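Local coordinates for sp1 protein (Swine acute diarrhea syndrome coronavirus, PDB 6LPA), which probably suppresses host gene expression, as related coronavirus nsp1 proteins do, and is associated with effects on host cell proliferation and immune evasion, at residues H37-K40 against D41-F44; V45-G48 against L49-I52. One frame throughout, in Å; residues are numbered along the deposited sequence.

Interaction 1. Residues H37-K40 against D41-F44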
loop_
_atom_site.group_PDB
_atom_site.type_symbol
_atom_site.label_atom_id
_atom_site.label_comp_id
_atom_site.label_asym_id
_atom_site.label_seq_id
_atom_site.Cartn_x
_atom_site.Cartn_y
_atom_site.Cartn_z
ATOM N N HIS A 37 18.331 10.050 0.130
ATOM C CA HIS A 37 18.875 11.106 -0.706
ATOM C C HIS A 37 17.848 12.219 -0.903
ATOM O O HIS A 37 17.833 12.886 -1.945
ATOM C CB HIS A 37 19.351 10.538 -2.040
ATOM C CG HIS A 37 20.555 9.644 -1.937
ATOM N ND1 HIS A 37 20.469 8.300 -1.628
ATOM C CD2 HIS A 37 21.875 9.903 -2.117
ATOM C CE1 HIS A 37 21.681 7.771 -1.628
ATOM N NE2 HIS A 37 22.552 8.723 -1.921
ATOM N N GLY A 38 16.956 12.384 0.084
ATOM C CA GLY A 38 15.972 13.457 0.126
ATOM C C GLY A 38 14.897 13.413 -0.941
ATOM O O GLY A 38 14.230 14.427 -1.174
ATOM N N PHE A 39 14.696 12.266 -1.591
ATOM C CA PHE A 39 13.699 12.120 -2.665
ATOM C C PHE A 39 13.998 13.021 -3.860
ATOM O O PHE A 39 13.089 13.379 -4.612
ATOM C CB PHE A 39 12.273 12.378 -2.161
ATOM C CG PHE A 39 11.811 11.396 -1.113
ATOM C CD1 PHE A 39 11.373 10.126 -1.468
ATOM C CD2 PHE A 39 11.834 11.737 0.229
ATOM C CE1 PHE A 39 10.956 9.229 -0.514
ATOM C CE2 PHE A 39 11.419 10.834 1.187
ATOM C CZ PHE A 39 10.985 9.583 0.814
ATOM N N LYS A 40 15.271 13.374 -4.077
ATOM C CA LYS A 40 15.600 14.248 -5.202
ATOM C C LYS A 40 15.321 13.590 -6.552
ATOM O O LYS A 40 15.109 14.304 -7.537
ATOM C CB LYS A 40 17.066 14.684 -5.127
ATOM C CG LYS A 40 17.417 15.933 -5.919
ATOM C CD LYS A 40 18.760 16.499 -5.463
ATOM C CE LYS A 40 19.320 17.545 -6.431
ATOM N NZ LYS A 40 19.229 18.894 -5.840
ATOM N N ASP A 41 15.309 12.259 -6.627
ATOM C CA ASP A 41 14.991 11.569 -7.880
ATOM C C ASP A 41 13.488 11.429 -8.112
ATOM O O ASP A 41 13.079 10.778 -9.077
ATOM C CB ASP A 41 15.656 10.183 -7.903
ATOM C CG ASP A 41 15.181 9.283 -6.763
ATOM O OD1 ASP A 41 14.625 9.792 -5.773
ATOM O OD2 ASP A 41 15.377 8.055 -6.846
ATOM N N CYS A 42 12.668 12.031 -7.255
ATOM C CA CYS A 42 11.228 11.832 -7.223
ATOM C C CYS A 42 10.520 13.182 -7.388
ATOM O O CYS A 42 11.059 14.227 -7.005
ATOM C CB CYS A 42 10.826 11.179 -5.887
ATOM S SG CYS A 42 11.109 9.429 -5.800
ATOM N N ARG A 43 9.282 13.152 -7.920
ATOM C CA ARG A 43 8.443 14.337 -8.060
ATOM C C ARG A 43 7.143 14.143 -7.297
ATOM O O ARG A 43 6.561 13.059 -7.316
ATOM C CB ARG A 43 8.127 14.664 -9.530
ATOM C CG ARG A 43 9.360 14.987 -10.379
ATOM C CD ARG A 43 10.079 16.306 -9.959
ATOM N NE ARG A 43 11.286 16.481 -10.766
ATOM C CZ ARG A 43 12.497 16.042 -10.419
ATOM N NH1 ARG A 43 12.685 15.426 -9.259
ATOM N NH2 ARG A 43 13.528 16.233 -11.225
ATOM N N PHE A 44 6.698 15.191 -6.604
ATOM C CA PHE A 44 5.414 15.132 -5.931
ATOM C C PHE A 44 4.295 15.448 -6.914
ATOM O O PHE A 44 4.312 16.489 -7.577
ATOM C CB PHE A 44 5.348 16.104 -4.758
ATOM C CG PHE A 44 3.981 16.160 -4.113
ATOM C CD1 PHE A 44 3.646 15.279 -3.099
ATOM C CD2 PHE A 44 3.032 17.083 -4.531
ATOM C CE1 PHE A 44 2.387 15.331 -2.511
ATOM C CE2 PHE A 44 1.789 17.144 -3.955
ATOM C CZ PHE A 44 1.457 16.265 -2.948
#
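Arg43 folds back toward Lys40 because its chain starts with CG opposite its own carbonyl carbon (chi1 -62°) and bends again at chi2 (-66°), which carries NH1 to the turn just before it. That turn is a type I beta turn from Phe39 to Cys42, overlapping, through Phe39 and Lys40, a type I' turn from His37 to Lys40; together they lead from helix 33-36 into strand 42-46 of the six-stranded sheet. Gly38, with positive phi, is the C-prime residue of the Schellman motif that ends the helix. The Phe39-Cys42 turn is closed by Cys42 N, which donates to Phe39 O at 3.0 Å. Arg43 then ties down the carbonyls around it: NH1 reaches Lys40 O at 3.2 Å and Cys42 O at 3.0 Å. Both acceptors lie close to the guanidinium plane, Lys40 O at its edge, although NH1 stands above each carbonyl plane. NE of Arg43 bonds Ser94 O, so this buried cation is gripped from two parts of the chain and its rotation should be restricted. Phe39 and Cys42, both buried, meet through their CB atoms, 4.2 Å apart, and SG lies at the edge of the Phe39 ring; both side chains rest on Leu89 of strand 85-91 and on Ser34 of the helix. The carboxylate of Asp41 turns back to the helix, where OD1 bonds Ser34 OG. Within the turn, CB of Cys42 lies 3.4 Å from Phe39 O, the same oxygen that receives its backbone N-H.

Interaction 2. Residues V45-G48 against L49-I52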
loop_
_atom_site.group_PDB
_atom_site.type_symbol
_atom_site.label_atom_id
_atom_site.label_comp_id
_atom_site.label_asym_id
_atom_site.label_seq_id
_atom_site.Cartn_x
_atom_site.Cartn_y
_atom_site.Cartn_z
ATOM N N VAL A 45 3.297 14.578 -6.965
ATOM C CA VAL A 45 2.182 14.712 -7.878
ATOM C C VAL A 45 0.945 14.746 -7.004
ATOM O O VAL A 45 0.650 13.772 -6.301
ATOM C CB VAL A 45 2.136 13.560 -8.889
ATOM C CG1 VAL A 45 1.026 13.773 -9.924
ATOM C CG2 VAL A 45 3.510 13.402 -9.537
ATOM N N ALA A 46 0.243 15.875 -7.015
ATOM C CA ALA A 46 -0.951 16.023 -6.200
ATOM C C ALA A 46 -2.040 15.062 -6.669
ATOM O O ALA A 46 -2.135 14.716 -7.852
ATOM C CB ALA A 46 -1.462 17.464 -6.268
ATOM N N PHE A 47 -2.871 14.629 -5.732
ATOM C CA PHE A 47 -4.041 13.859 -6.115
ATOM C C PHE A 47 -4.965 14.742 -6.942
ATOM O O PHE A 47 -5.237 15.892 -6.574
ATOM C CB PHE A 47 -4.789 13.331 -4.896
ATOM C CG PHE A 47 -6.028 12.551 -5.262
ATOM C CD1 PHE A 47 -5.933 11.214 -5.633
ATOM C CD2 PHE A 47 -7.273 13.174 -5.320
ATOM C CE1 PHE A 47 -7.049 10.487 -6.015
ATOM C CE2 PHE A 47 -8.400 12.452 -5.670
ATOM C CZ PHE A 47 -8.286 11.095 -6.036
ATOM N N GLY A 48 -5.460 14.195 -8.048
ATOM C CA GLY A 48 -6.181 14.960 -9.038
ATOM C C GLY A 48 -5.391 15.199 -10.298
ATOM O O GLY A 48 -5.988 15.480 -11.345
ATOM N N LEU A 49 -4.062 15.056 -10.234
ATOM C CA LEU A 49 -3.187 15.247 -11.379
ATOM C C LEU A 49 -2.572 13.941 -11.870
ATOM O O LEU A 49 -1.639 13.971 -12.667
ATOM C CB LEU A 49 -2.082 16.255 -11.040
ATOM C CG LEU A 49 -2.529 17.552 -10.374
ATOM C CD1 LEU A 49 -1.355 18.523 -10.241
ATOM C CD2 LEU A 49 -3.656 18.183 -11.141
ATOM N N GLN A 50 -3.085 12.786 -11.438
ATOM C CA GLN A 50 -2.485 11.538 -11.890
ATOM C C GLN A 50 -2.588 11.381 -13.393
ATOM O O GLN A 50 -1.800 10.640 -13.985
ATOM C CB GLN A 50 -3.123 10.325 -11.193
ATOM C CG GLN A 50 -4.626 10.198 -11.394
ATOM C CD GLN A 50 -5.390 10.894 -10.293
ATOM O OE1 GLN A 50 -4.848 11.771 -9.616
ATOM N NE2 GLN A 50 -6.645 10.502 -10.093
ATOM N N ASP A 51 -3.528 12.073 -14.035
ATOM C CA ASP A 51 -3.600 11.934 -15.478
ATOM C C ASP A 51 -2.457 12.680 -16.182
ATOM O O ASP A 51 -2.294 12.503 -17.389
ATOM C CB ASP A 51 -4.998 12.375 -15.970
ATOM C CG ASP A 51 -6.155 11.509 -15.368
ATOM O OD1 ASP A 51 -5.907 10.380 -14.875
ATOM O OD2 ASP A 51 -7.327 11.959 -15.384
ATOM N N ILE A 52 -1.649 13.467 -15.448
ATOM C CA ILE A 52 -0.391 14.008 -15.981
ATOM C C ILE A 52 0.625 12.923 -16.203
ATOM O O ILE A 52 1.525 13.072 -17.036
ATOM C CB ILE A 52 0.293 15.006 -15.034
ATOM C CG1 ILE A 52 -0.580 16.158 -14.675
ATOM C CG2 ILE A 52 1.565 15.517 -15.677
ATOM C CD1 ILE A 52 -0.792 16.910 -15.691
HETATM O O HOH W 1 -6.025 13.431 -12.891
#
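Gln50 reaches back across the bend to Gly48 with its amide oxygen: OE1 accepts the N-H of Gly48 at 3.0 Å, with the donor tilted 17° from the amide carbonyl plane. NE2 of the same amide lies 4.1 Å from CE1 of Phe47, the ring and amide running side by side with their planes 41° apart. A first torsion that sets CG between the backbone N and the carbonyl carbon (chi1 58°), followed by a bend at chi2, turns the Gln50 chain toward the preceding peptides. Leu49 meets the strand end: its CD1 touches CB of Ala46 at 4.1 Å, and its CB packs against CG1 of Val45, just ahead of the turn. A type II beta turn from Ala46 to Leu49 brings these groups together, closed by Leu49 N donating to Ala46 O at 3.1 Å, with Gly48 at the positive-phi position. The turn ends strand 42-46 and hands the chain to a 3-10 segment, 50-52, where Ile52 N bonds Leu49 O. A water links the two pieces, donating to Gly48 O at 2.6 Å and accepting from Asp51 N at 3.1 Å. Farther out, Trp88 of strand 85-91 and Arg81 touch both Phe47 and Gln50, Phe78 adds a further contact to Gln50, and a backbone hydrogen bond joins Phe47 to Arg86.

Overall arrangement
Both contacts belong to strand 42-46, interaction 1 leading into it and interaction 2 leading out, with centres about 16 Å apart on opposite sides of the chain's centre. Strand 85-91 flanks the two of them. Each is built round a beta turn, type I at the entry and type II at the exit, but the settings differ. Residues 37-44 form a largely buried contact, where a cationic side chain grips backbone carbonyls and the helix and neighbouring strands pack against the turn. Residues 45-52 lie nearer the surface; there a neutral amide receives a backbone N-H, and a bound water bridges the turn to the 3-10 segment.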